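Local coordinates for protein putative DD-carboxypeptidase TP_0574 (Treponema pallidum, PDB 1O75) that shows zinc-stimulated carboxypeptidase activity, binds penicillin, and may lower peptidoglycan cross-linking as a D,D-carboxypeptidase, at residues 259-264 with 273-278; 48-53 with 302-307; 22-27 with 198-203; 219-224 with 405-410. The protein carries 2 engineered substitutions. One frame throughout, in Å; residues are numbered along the deposited sequence. Where two conformers were deposited one is given.

Interaction 1 (259-264 with 273-278); sequences RYDYYG and MASYGT. With XE (xenon), chain F.
Two first torsions bring a ring and a methyl group together: Tyr260 keeps CG anti to its carbonyl carbon (chi1 -68°), and Thr278 places CG2 in the corresponding position, over the middle of that ring. The CH-pi geometry is almost vertical, with Thr278 CG2 3.5 Å from the Tyr260 ring centroid and 13° off the normal. Over the other face of the ring lies a xenon atom, 3.5 Å from Tyr260 CZ, while Tyr260 OH is hydrogen-bonded to Gly297 O. The two segments belong to a beta hairpin of strands 255-262 and 274-276, whose short lengths here run at 161° to each other. Tyr260 and Tyr276 are a hydrogen-bonded antiparallel pair, joined by Tyr260 N to Tyr276 O at 3.0 Å and Tyr276 N to Tyr260 O at 2.8 Å. Nearer the hairpin loop, Met273 and Ala274 both face Tyr262, a classic beta bulge: Tyr262 O receives Met273 N at 2.7 Å and Ala274 N more weakly. The side chains of Tyr262 and Tyr276 run side by side in the same direction, with Tyr262 CB 3.8 Å from Tyr276 CE2. On the face carrying the non-hydrogen-bonded pair Asp261 and Ser275, Ser275 OG donates to Asp261 OD1 at 2.6 Å, nearly in line with its C-O bond. The same oxygen, on its syn side, takes Arg259 NE at 2.9 Å in a salt bridge that lies close to the guanidinium plane.

Interaction 2 (48-53 with 302-307); sequences GMFDAV and FDRFKG
Two donors of Arg304 converge on the carbonyl oxygen of Gly48, one of them weakly. The backbone N of Arg304 donates to Gly48 O at 3.1 Å with an N-H...O angle of 136°, approaching from above the carbonyl plane and not along a lone pair; Arg304 NH1 reaches the same Gly48 O at 3.1 Å, in a weak bond at the guanidinium edge. Arg304 NH2 has firmer partners beyond the two segments, a salt bridge to Asp283 and a hydrogen bond to Asp46 O. CG stands between the backbone N and the carbonyl carbon (chi1 62°), and the chain then extends to NE, which carries the aliphatic part across the Phe50 ring. Arg304 CB lies 3.7 Å from Phe50 CE1 and Arg304 CD sits over a face of that ring, while ring and guanidinium planes are 66° apart. Within its own segment, Arg304 CG lies over the centre of the Phe305 ring. Farther out, the bent side chain of Met49 crosses Asp303 at about a right angle, with Met49 SD 3.6 Å from Asp303 CB. The arginine is buried, and Asp283 probably offsets its charge; its bonds to Gly48 O tie the loop before strand 53-56, in Tp47 domain a, to the 3-10 turn 303-304 of domain C.

Interaction 3 (22-27 with 198-203); sequences AGELGQ and FSARKV
Arg201 can be followed outward along the carboxylate of Glu24. Its CB is 3.4 Å from Glu24 OE2, and its CG lies 3.4 Å from both Glu24 OE1 and OE2, which puts the methylene astride the two oxygens. Arg201 CD is still 3.7 Å from Glu24 OE1, but the bend at chi3 (-67°) then turns the side chain off: Arg201 NE is 5.0 Å from Glu24 OE2, and NH1 forms its salt bridge with Asp324 instead. The bond to Glu24 comes from the backbone of Arg201, whose N donates to Glu24 OE2 at 2.8 Å, on the syn side and with an N-H...O angle of 142°. That oxygen also takes a salt bridge from Lys190, so its negative charge is probably well compensated. Beside this bond Ala200 CB packs against Gly23 O, and a water links the backbones, 2.9 Å from Gly23 N and 2.7 Å from Phe198 O. Gly23, with no side chain, lets the two backbones come close, since a CB there would clash with Phe198 O and Ser199 C. The contact thus lays the last turn of helix 17-25 against the chain leaving strand 197-198, next to strand 190-194, whose Lys190 also bonds Ser199 O.

Interaction 4 (219-224 with 405-410); sequences TGYHSR and FGSVRA
The Tyr221 ring carries Gly406 CA over the centre of one face: the CH-pi contact measures 3.6 Å from Gly406 CA to the Tyr221 ring centroid and lies 3° off the normal. The imidazole of His222 is covered on both faces, by Tyr221 CB on one and Arg409 CG on the other, with Arg409 CG 3.8 Å from the His222 ring centroid and 10° off its normal. Val408 N lies at the edge of the imidazole; Ser407 is modelled too close to His222 CE1 there, so that fit is doubtful. Arg409 and His222 slide past each other in opposite directions, their planes 31° apart. A bend at chi3 of Arg409 brings its guanidinium over His222 CB, which is 3.4 Å from Arg409 NE; its NH2 goes on to a salt bridge with Glu399. The polar link that is clear runs through a water, 3.1 Å from Tyr221 N and 2.7 Å from Ser407 OG. Tyr221 OH is hydrogen-bonded to Leu332 N, and the Tyr221 side chain also packs on Ser87 of the second subunit. The contact is an interface between two antiparallel sheets, made by aromatic faces covered with backbone and aliphatic carbons: the loop leaving strand 212-220, part of the E-set-like domain C and outermost in its sheet within this chain, meets the chain entering strand 408-412, likewise outermost in the four-stranded sheet near the C-terminus.

Overall arrangement
Interaction 1 touches both interaction 2 and interaction 3, whereas interactions 2 and 3, centres about 17 Å apart, do not touch each other. The centres of interactions 1 and 2 are about 13 Å apart; Tyr276 CB packs on Phe305 CD1 at 3.5 Å, and Gly277 O on Phe50 CZ at 3.5 Å. Interaction 3 has its centre about 14 Å from that of interaction 1, and Leu25 CD2 meets Ser275 O at 3.6 Å. Interaction 4 lies apart, about 21 Å from interaction 1 and about 33 Å from interaction 3, centre to centre. Interaction 1 contributes Tyr260 to a xenon pocket completed by Cys296, Gly297 and Phe331; the side chains of Phe302 and Tyr221 each lie about 10 Å from a bound xenon.

Interaction 1 (259-264 with 273-278)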
loop_
_atom_site.group_PDB
_atom_site.type_symbol
_atom_site.label_atom_id
_atom_site.label_comp_id
_atom_site.label_asym_id
_atom_site.label_seq_id
_atom_site.Cartn_x
_atom_site.Cartn_y
_atom_site.Cartn_z
ATOM N N ARG B 259 1.573 2.886 24.794
ATOM C CA ARG B 259 2.475 3.417 25.803
ATOM C C ARG B 259 3.887 3.281 25.254
ATOM O O ARG B 259 4.235 2.255 24.664
ATOM C CB ARG B 259 2.375 2.610 27.093
ATOM C CG ARG B 259 3.300 3.146 28.210
ATOM C CD ARG B 259 3.390 2.120 29.359
ATOM N NE ARG B 259 4.238 2.594 30.446
ATOM C CZ ARG B 259 3.772 3.166 31.551
ATOM N NH1 ARG B 259 2.468 3.329 31.707
ATOM N NH2 ARG B 259 4.608 3.570 32.502
ATOM N N TYR B 260 4.705 4.311 25.413
ATOM C CA TYR B 260 6.102 4.208 24.977
ATOM C C TYR B 260 6.970 4.108 26.260
ATOM O O TYR B 260 6.863 4.977 27.127
ATOM C CB TYR B 260 6.570 5.476 24.228
ATOM C CG TYR B 260 5.920 5.734 22.866
ATOM C CD1 TYR B 260 5.145 4.750 22.238
ATOM C CD2 TYR B 260 6.107 6.957 22.205
ATOM C CE1 TYR B 260 4.563 4.976 20.972
ATOM C CE2 TYR B 260 5.533 7.201 20.935
ATOM C CZ TYR B 260 4.765 6.202 20.330
ATOM O OH TYR B 260 4.211 6.429 19.087
ATOM N N ASP B 261 7.797 3.070 26.380
ATOM C CA ASP B 261 8.735 2.976 27.512
ATOM C C ASP B 261 10.114 3.135 26.844
ATOM O O ASP B 261 10.428 2.438 25.873
ATOM C CB ASP B 261 8.663 1.630 28.238
ATOM C CG ASP B 261 7.424 1.488 29.082
ATOM O OD1 ASP B 261 6.993 2.478 29.704
ATOM O OD2 ASP B 261 6.889 0.381 29.142
ATOM N N TYR B 262 10.917 4.049 27.380
ATOM C CA TYR B 262 12.233 4.386 26.826
ATOM C C TYR B 262 13.381 3.886 27.706
ATOM O O TYR B 262 13.449 4.214 28.896
ATOM C CB TYR B 262 12.310 5.909 26.690
ATOM C CG TYR B 262 13.593 6.462 26.115
ATOM C CD1 TYR B 262 14.197 5.869 25.015
ATOM C CD2 TYR B 262 14.164 7.638 26.635
ATOM C CE1 TYR B 262 15.337 6.433 24.427
ATOM C CE2 TYR B 262 15.303 8.210 26.058
ATOM C CZ TYR B 262 15.880 7.600 24.958
ATOM O OH TYR B 262 17.009 8.138 24.373
ATOM N N TYR B 263 14.279 3.118 27.096
ATOM C CA TYR B 263 15.418 2.544 27.800
ATOM C C TYR B 263 16.748 3.202 27.452
ATOM O O TYR B 263 17.826 2.653 27.739
ATOM C CB TYR B 263 15.463 1.035 27.530
ATOM C CG TYR B 263 14.399 0.274 28.314
ATOM C CD1 TYR B 263 13.061 0.248 27.899
ATOM C CD2 TYR B 263 14.721 -0.364 29.516
ATOM C CE1 TYR B 263 12.061 -0.400 28.681
ATOM C CE2 TYR B 263 13.740 -1.006 30.300
ATOM C CZ TYR B 263 12.417 -1.016 29.887
ATOM O OH TYR B 263 11.450 -1.577 30.724
ATOM N N GLY B 264 16.678 4.395 26.862
ATOM C CA GLY B 264 17.900 5.094 26.496
ATOM C C GLY B 264 18.792 4.241 25.617
ATOM O O GLY B 264 18.325 3.627 24.649
ATOM N N MET B 273 14.193 4.368 31.509
ATOM C CA MET B 273 14.521 5.770 31.711
ATOM C C MET B 273 13.305 6.678 31.831
ATOM O O MET B 273 13.355 7.680 32.538
ATOM C CB MET B 273 15.433 6.253 30.587
ATOM C CG MET B 273 16.841 5.668 30.667
ATOM S SD MET B 273 17.670 6.125 32.222
ATOM C CE MET B 273 17.340 7.914 32.236
ATOM N N ALA B 274 12.228 6.338 31.128
ATOM C CA ALA B 274 10.998 7.123 31.192
ATOM C C ALA B 274 9.869 6.446 30.400
ATOM O O ALA B 274 10.135 5.567 29.577
ATOM C CB ALA B 274 11.255 8.524 30.628
ATOM N N SER B 275 8.628 6.871 30.666
ATOM C CA SER B 275 7.433 6.360 29.984
ATOM C C SER B 275 6.649 7.560 29.444
ATOM O O SER B 275 6.588 8.610 30.091
ATOM C CB SER B 275 6.554 5.574 30.955
ATOM O OG SER B 275 7.227 4.403 31.383
ATOM N N TYR B 276 6.062 7.408 28.258
ATOM C CA TYR B 276 5.290 8.481 27.658
ATOM C C TYR B 276 3.931 7.955 27.198
ATOM O O TYR B 276 3.786 6.778 26.848
ATOM C CB TYR B 276 6.042 9.067 26.449
ATOM C CG TYR B 276 7.512 9.356 26.711
ATOM C CD1 TYR B 276 7.904 10.440 27.500
ATOM C CD2 TYR B 276 8.498 8.538 26.184
ATOM C CE1 TYR B 276 9.284 10.695 27.763
ATOM C CE2 TYR B 276 9.877 8.782 26.430
ATOM C CZ TYR B 276 10.253 9.859 27.218
ATOM O OH TYR B 276 11.584 10.124 27.417
ATOM N N GLY B 277 2.938 8.832 27.234
ATOM C CA GLY B 277 1.603 8.488 26.769
ATOM C C GLY B 277 1.562 9.004 25.336
ATOM O O GLY B 277 2.459 9.758 24.934
ATOM N N THR B 278 0.546 8.614 24.569
ATOM C CA THR B 278 0.432 9.041 23.180
ATOM C C THR B 278 -1.012 9.421 22.857
ATOM O O THR B 278 -1.939 9.120 23.619
ATOM C CB THR B 278 0.815 7.920 22.216
ATOM O OG1 THR B 278 -0.070 6.804 22.423
ATOM C CG2 THR B 278 2.296 7.483 22.420
HETATM XE XE XE F . 7.529 5.200 18.354
#

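Interaction 2 (48-53 with 302-307)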
loop_
_atom_site.group_PDB
_atom_site.type_symbol
_atom_site.label_atom_id
_atom_site.label_comp_id
_atom_site.label_asym_id
_atom_site.label_seq_id
_atom_site.Cartn_x
_atom_site.Cartn_y
_atom_site.Cartn_z
ATOM N N GLY B 48 2.413 19.634 21.771
ATOM C CA GLY B 48 2.220 19.896 23.185
ATOM C C GLY B 48 2.075 18.675 24.064
ATOM O O GLY B 48 2.707 17.635 23.845
ATOM N N MET B 49 1.244 18.829 25.083
ATOM C CA MET B 49 0.967 17.771 26.030
ATOM C C MET B 49 -0.255 16.957 25.601
ATOM O O MET B 49 -0.293 16.484 24.466
ATOM C CB MET B 49 0.799 18.373 27.430
ATOM C CG MET B 49 2.135 18.939 28.002
ATOM S SD MET B 49 3.422 17.627 28.229
ATOM C CE MET B 49 2.728 16.746 29.634
ATOM N N PHE B 50 -1.245 16.784 26.475
ATOM C CA PHE B 50 -2.395 15.958 26.124
ATOM C C PHE B 50 -3.743 16.624 25.851
ATOM O O PHE B 50 -4.780 15.949 25.849
ATOM C CB PHE B 50 -2.564 14.843 27.166
ATOM C CG PHE B 50 -1.412 13.862 27.162
ATOM C CD1 PHE B 50 -0.269 14.102 27.927
ATOM C CD2 PHE B 50 -1.441 12.747 26.315
ATOM C CE1 PHE B 50 0.840 13.236 27.844
ATOM C CE2 PHE B 50 -0.345 11.875 26.219
ATOM C CZ PHE B 50 0.793 12.119 26.982
ATOM N N ASP B 51 -3.721 17.925 25.602
ATOM C CA ASP B 51 -4.937 18.682 25.288
ATOM C C ASP B 51 -5.517 18.161 23.982
ATOM O O ASP B 51 -4.797 17.586 23.172
ATOM C CB ASP B 51 -4.602 20.153 25.113
ATOM C CG ASP B 51 -3.824 20.702 26.275
ATOM O OD1 ASP B 51 -4.421 21.441 27.087
ATOM O OD2 ASP B 51 -2.615 20.378 26.377
ATOM N N ALA B 52 -6.811 18.391 23.765
ATOM C CA ALA B 52 -7.482 17.919 22.553
ATOM C C ALA B 52 -6.794 18.206 21.209
ATOM O O ALA B 52 -6.512 19.365 20.851
ATOM C CB ALA B 52 -8.903 18.444 22.522
ATOM N N VAL B 53 -6.551 17.115 20.471
ATOM C CA VAL B 53 -5.932 17.129 19.138
ATOM C C VAL B 53 -6.828 17.833 18.083
ATOM O O VAL B 53 -7.641 17.157 17.456
ATOM C CB VAL B 53 -5.673 15.655 18.664
ATOM C CG1 VAL B 53 -5.178 15.616 17.215
ATOM C CG2 VAL B 53 -4.656 14.983 19.576
ATOM N N PHE B 302 8.388 17.087 21.100
ATOM C CA PHE B 302 7.044 17.341 21.614
ATOM C C PHE B 302 7.094 17.387 23.128
ATOM O O PHE B 302 7.853 16.648 23.747
ATOM C CB PHE B 302 6.065 16.237 21.197
ATOM C CG PHE B 302 5.749 16.199 19.707
ATOM C CD1 PHE B 302 6.238 17.173 18.828
ATOM C CD2 PHE B 302 4.934 15.187 19.198
ATOM C CE1 PHE B 302 5.913 17.132 17.455
ATOM C CE2 PHE B 302 4.602 15.133 17.852
ATOM C CZ PHE B 302 5.092 16.110 16.968
ATOM N N ASP B 303 6.277 18.228 23.742
ATOM C CA ASP B 303 6.297 18.304 25.200
ATOM C C ASP B 303 5.968 16.982 25.880
ATOM O O ASP B 303 6.545 16.665 26.930
ATOM C CB ASP B 303 5.334 19.371 25.711
ATOM C CG ASP B 303 5.725 20.776 25.275
ATOM O OD1 ASP B 303 6.911 21.017 24.954
ATOM O OD2 ASP B 303 4.829 21.638 25.262
ATOM N N ARG B 304 5.045 16.199 25.301
ATOM C CA ARG B 304 4.692 14.933 25.931
ATOM C C ARG B 304 5.792 13.883 25.838
ATOM O O ARG B 304 5.670 12.810 26.429
ATOM C CB ARG B 304 3.379 14.373 25.359
ATOM C CG ARG B 304 3.370 14.038 23.851
ATOM C CD ARG B 304 1.913 13.648 23.398
ATOM N NE ARG B 304 1.827 13.540 21.938
ATOM C CZ ARG B 304 1.743 14.584 21.111
ATOM N NH1 ARG B 304 1.701 15.813 21.598
ATOM N NH2 ARG B 304 1.794 14.411 19.788
ATOM N N PHE B 305 6.845 14.181 25.085
ATOM C CA PHE B 305 7.989 13.271 24.932
ATOM C C PHE B 305 9.288 13.926 25.445
ATOM O O PHE B 305 10.393 13.510 25.103
ATOM C CB PHE B 305 8.164 12.855 23.456
ATOM C CG PHE B 305 6.956 12.142 22.889
ATOM C CD1 PHE B 305 6.366 11.109 23.596
ATOM C CD2 PHE B 305 6.407 12.520 21.658
ATOM C CE1 PHE B 305 5.224 10.448 23.095
ATOM C CE2 PHE B 305 5.267 11.869 21.134
ATOM C CZ PHE B 305 4.671 10.834 21.853
ATOM N N LYS B 306 9.134 14.944 26.275
ATOM C CA LYS B 306 10.281 15.671 26.808
ATOM C C LYS B 306 11.317 14.724 27.418
ATOM O O LYS B 306 10.990 13.943 28.303
ATOM C CB LYS B 306 9.812 16.672 27.874
ATOM C CG LYS B 306 10.933 17.575 28.364
ATOM C CD LYS B 306 10.477 18.529 29.469
ATOM C CE LYS B 306 11.689 19.245 30.068
ATOM N NZ LYS B 306 11.295 20.364 30.973
ATOM N N GLY B 307 12.548 14.790 26.918
ATOM C CA GLY B 307 13.620 13.958 27.435
ATOM C C GLY B 307 13.870 12.709 26.613
ATOM O O GLY B 307 14.834 11.981 26.856
#

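Interaction 3 (22-27 with 198-203)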
loop_
_atom_site.group_PDB
_atom_site.type_symbol
_atom_site.label_atom_id
_atom_site.label_comp_id
_atom_site.label_asym_id
_atom_site.label_seq_id
_atom_site.Cartn_x
_atom_site.Cartn_y
_atom_site.Cartn_z
ATOM N N ALA B 22 -3.089 10.356 33.064
ATOM C CA ALA B 22 -2.705 10.831 34.401
ATOM C C ALA B 22 -2.280 9.665 35.301
ATOM O O ALA B 22 -1.192 9.671 35.881
ATOM C CB ALA B 22 -3.865 11.577 35.046
ATOM N N GLY B 23 -3.147 8.673 35.424
ATOM C CA GLY B 23 -2.826 7.534 36.265
ATOM C C GLY B 23 -1.709 6.642 35.739
ATOM O O GLY B 23 -1.014 6.001 36.530
ATOM N N GLU B 24 -1.547 6.582 34.412
ATOM C CA GLU B 24 -0.524 5.733 33.800
ATOM C C GLU B 24 0.863 6.295 34.016
ATOM O O GLU B 24 1.820 5.543 34.079
ATOM C CB GLU B 24 -0.721 5.625 32.277
ATOM C CG GLU B 24 -2.075 5.055 31.827
ATOM C CD GLU B 24 -2.356 3.693 32.435
ATOM O OE1 GLU B 24 -1.405 2.891 32.591
ATOM O OE2 GLU B 24 -3.532 3.421 32.762
ATOM N N LEU B 25 0.974 7.618 34.065
ATOM C CA LEU B 25 2.275 8.251 34.230
ATOM C C LEU B 25 2.499 8.764 35.668
ATOM O O LEU B 25 3.528 9.380 35.955
ATOM C CB LEU B 25 2.423 9.403 33.229
ATOM C CG LEU B 25 2.159 9.025 31.747
ATOM C CD1 LEU B 25 2.164 10.271 30.894
ATOM C CD2 LEU B 25 3.232 8.050 31.268
ATOM N N GLY B 26 1.543 8.491 36.554
ATOM C CA GLY B 26 1.653 8.961 37.926
ATOM C C GLY B 26 1.688 10.481 37.982
ATOM O O GLY B 26 2.483 11.055 38.716
ATOM N N GLN B 27 0.830 11.142 37.210
ATOM C CA GLN B 27 0.785 12.603 37.183
ATOM C C GLN B 27 -0.652 13.035 37.481
ATOM O O GLN B 27 -1.431 12.260 38.038
ATOM C CB GLN B 27 1.196 13.115 35.799
ATOM C CG GLN B 27 2.639 12.819 35.396
ATOM C CD GLN B 27 3.639 13.577 36.240
ATOM O OE1 GLN B 27 3.316 14.628 36.811
ATOM N NE2 GLN B 27 4.875 13.059 36.313
ATOM N N PHE B 198 -8.800 8.640 37.601
ATOM C CA PHE B 198 -8.777 7.187 37.485
ATOM C C PHE B 198 -7.357 6.669 37.656
ATOM O O PHE B 198 -6.395 7.351 37.322
ATOM C CB PHE B 198 -9.320 6.742 36.118
ATOM C CG PHE B 198 -10.771 7.100 35.894
ATOM C CD1 PHE B 198 -11.142 8.408 35.593
ATOM C CD2 PHE B 198 -11.763 6.121 35.993
ATOM C CE1 PHE B 198 -12.497 8.741 35.388
ATOM C CE2 PHE B 198 -13.098 6.439 35.796
ATOM C CZ PHE B 198 -13.467 7.756 35.490
ATOM N N SER B 199 -7.249 5.451 38.167
ATOM C CA SER B 199 -5.967 4.817 38.422
ATOM C C SER B 199 -5.283 4.291 37.168
ATOM O O SER B 199 -5.879 4.266 36.079
ATOM C CB SER B 199 -6.180 3.629 39.337
ATOM O OG SER B 199 -6.680 2.531 38.594
ATOM N N ALA B 200 -4.036 3.847 37.344
ATOM C CA ALA B 200 -3.289 3.223 36.268
ATOM C C ALA B 200 -4.069 1.946 35.982
ATOM O O ALA B 200 -4.694 1.383 36.884
ATOM C CB ALA B 200 -1.862 2.856 36.732
ATOM N N ARG B 201 -4.006 1.479 34.736
ATOM C CA ARG B 201 -4.714 0.284 34.318
ATOM C C ARG B 201 -4.088 -0.972 34.903
ATOM O O ARG B 201 -2.887 -1.028 35.149
ATOM C CB ARG B 201 -4.703 0.188 32.772
ATOM C CG ARG B 201 -3.270 0.049 32.163
ATOM C CD ARG B 201 -3.271 0.357 30.639
ATOM N NE ARG B 201 -4.013 -0.660 29.888
ATOM C CZ ARG B 201 -3.456 -1.767 29.416
ATOM N NH1 ARG B 201 -2.155 -1.990 29.606
ATOM N NH2 ARG B 201 -4.192 -2.658 28.766
ATOM N N LYS B 202 -4.909 -1.990 35.119
ATOM C CA LYS B 202 -4.413 -3.244 35.627
ATOM C C LYS B 202 -4.268 -4.185 34.433
ATOM O O LYS B 202 -5.192 -4.334 33.651
ATOM C CB LYS B 202 -5.405 -3.825 36.639
ATOM C CG LYS B 202 -4.976 -5.146 37.240
ATOM C CD LYS B 202 -5.824 -5.457 38.470
ATOM C CE LYS B 202 -5.761 -6.935 38.796
ATOM N NZ LYS B 202 -4.344 -7.432 38.786
ATOM N N VAL B 203 -3.108 -4.808 34.288
ATOM C CA VAL B 203 -2.882 -5.728 33.188
ATOM C C VAL B 203 -3.307 -7.142 33.573
ATOM O O VAL B 203 -3.018 -7.602 34.681
ATOM C CB VAL B 203 -1.379 -5.782 32.795
ATOM C CG1 VAL B 203 -1.165 -6.843 31.725
ATOM C CG2 VAL B 203 -0.900 -4.406 32.299
HETATM O O HOH W 1 -5.726 7.606 34.701
#

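Interaction 4 (219-224 with 405-410)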
loop_
_atom_site.group_PDB
_atom_site.type_symbol
_atom_site.label_atom_id
_atom_site.label_comp_id
_atom_site.label_asym_id
_atom_site.label_seq_id
_atom_site.Cartn_x
_atom_site.Cartn_y
_atom_site.Cartn_z
ATOM N N THR B 219 10.981 -0.094 10.777
ATOM C CA THR B 219 11.375 1.200 11.313
ATOM C C THR B 219 11.624 2.180 10.167
ATOM O O THR B 219 12.191 1.804 9.139
ATOM C CB THR B 219 12.652 1.046 12.172
ATOM O OG1 THR B 219 12.332 0.284 13.337
ATOM C CG2 THR B 219 13.182 2.395 12.622
ATOM N N GLY B 220 11.189 3.428 10.342
ATOM C CA GLY B 220 11.382 4.434 9.306
ATOM C C GLY B 220 11.780 5.768 9.912
ATOM O O GLY B 220 11.556 5.986 11.103
ATOM N N TYR B 221 12.372 6.661 9.121
ATOM C CA TYR B 221 12.773 7.966 9.642
ATOM C C TYR B 221 12.186 9.168 8.872
ATOM O O TYR B 221 12.210 10.291 9.364
ATOM C CB TYR B 221 14.307 8.055 9.700
ATOM C CG TYR B 221 14.916 7.039 10.629
ATOM C CD1 TYR B 221 15.253 5.758 10.176
ATOM C CD2 TYR B 221 15.070 7.322 11.987
ATOM C CE1 TYR B 221 15.723 4.777 11.065
ATOM C CE2 TYR B 221 15.539 6.360 12.878
ATOM C CZ TYR B 221 15.859 5.091 12.419
ATOM O OH TYR B 221 16.291 4.134 13.322
ATOM N N HIS B 222 11.666 8.944 7.673
ATOM C CA HIS B 222 11.046 10.033 6.906
ATOM C C HIS B 222 9.741 9.508 6.345
ATOM O O HIS B 222 9.387 9.803 5.207
ATOM C CB HIS B 222 11.903 10.468 5.716
ATOM C CG HIS B 222 13.352 10.613 6.031
ATOM N ND1 HIS B 222 14.280 9.649 5.699
ATOM C CD2 HIS B 222 14.034 11.595 6.666
ATOM C CE1 HIS B 222 15.472 10.033 6.116
ATOM N NE2 HIS B 222 15.350 11.209 6.708
ATOM N N SER B 223 9.019 8.735 7.138
ATOM C CA SER B 223 7.789 8.138 6.646
ATOM C C SER B 223 6.530 8.984 6.773
ATOM O O SER B 223 5.635 8.898 5.929
ATOM C CB SER B 223 7.596 6.787 7.329
ATOM O OG SER B 223 8.789 6.027 7.208
ATOM N N ARG B 224 6.457 9.797 7.816
ATOM C CA ARG B 224 5.291 10.635 8.017
ATOM C C ARG B 224 5.783 11.996 8.446
ATOM O O ARG B 224 6.745 12.103 9.205
ATOM C CB ARG B 224 4.381 10.019 9.088
ATOM C CG ARG B 224 3.183 10.870 9.490
ATOM C CD ARG B 224 1.985 9.992 9.801
ATOM N NE ARG B 224 0.947 10.707 10.542
ATOM C CZ ARG B 224 -0.272 10.229 10.778
ATOM N NH1 ARG B 224 -0.617 9.037 10.324
ATOM N NH2 ARG B 224 -1.142 10.929 11.485
ATOM N N PHE B 405 23.002 5.109 11.732
ATOM C CA PHE B 405 22.274 6.368 11.862
ATOM C C PHE B 405 20.927 6.347 11.157
ATOM O O PHE B 405 20.706 5.541 10.256
ATOM C CB PHE B 405 23.084 7.530 11.277
ATOM C CG PHE B 405 24.438 7.707 11.898
ATOM C CD1 PHE B 405 25.532 6.994 11.421
ATOM C CD2 PHE B 405 24.617 8.589 12.951
ATOM C CE1 PHE B 405 26.797 7.162 11.988
ATOM C CE2 PHE B 405 25.869 8.769 13.529
ATOM C CZ PHE B 405 26.967 8.050 13.043
ATOM N N GLY B 406 20.038 7.245 11.570
ATOM C CA GLY B 406 18.737 7.345 10.937
ATOM C C GLY B 406 18.963 7.712 9.483
ATOM O O GLY B 406 19.960 8.344 9.149
ATOM N N SER B 407 18.052 7.311 8.606
ATOM C CA SER B 407 18.202 7.601 7.192
ATOM C C SER B 407 18.147 9.102 6.914
ATOM O O SER B 407 17.667 9.889 7.732
ATOM C CB SER B 407 17.113 6.880 6.401
ATOM O OG SER B 407 15.843 7.221 6.910
ATOM N N VAL B 408 18.651 9.491 5.750
ATOM C CA VAL B 408 18.655 10.886 5.344
ATOM C C VAL B 408 18.169 10.987 3.910
ATOM O O VAL B 408 18.492 10.139 3.082
ATOM C CB VAL B 408 20.076 11.480 5.422
ATOM C CG1 VAL B 408 20.150 12.773 4.637
ATOM C CG2 VAL B 408 20.446 11.742 6.871
ATOM N N ARG B 409 17.362 11.996 3.613
ATOM C CA ARG B 409 16.928 12.169 2.238
ATOM C C ARG B 409 17.182 13.600 1.794
ATOM O O ARG B 409 17.009 14.550 2.564
ATOM C CB ARG B 409 15.461 11.772 2.041
ATOM C CG ARG B 409 14.458 12.418 2.947
ATOM C CD ARG B 409 13.053 12.024 2.492
ATOM N NE ARG B 409 12.864 10.575 2.417
ATOM C CZ ARG B 409 11.777 9.992 1.918
ATOM N NH1 ARG B 409 10.781 10.731 1.443
ATOM N NH2 ARG B 409 11.676 8.673 1.894
ATOM N N ALA B 410 17.627 13.742 0.552
ATOM C CA ALA B 410 17.939 15.050 0.003
ATOM C C ALA B 410 17.430 15.230 -1.427
ATOM O O ALA B 410 17.133 14.261 -2.128
ATOM C CB ALA B 410 19.447 15.266 0.047
HETATM O O HOH W 2 13.957 5.316 6.862
#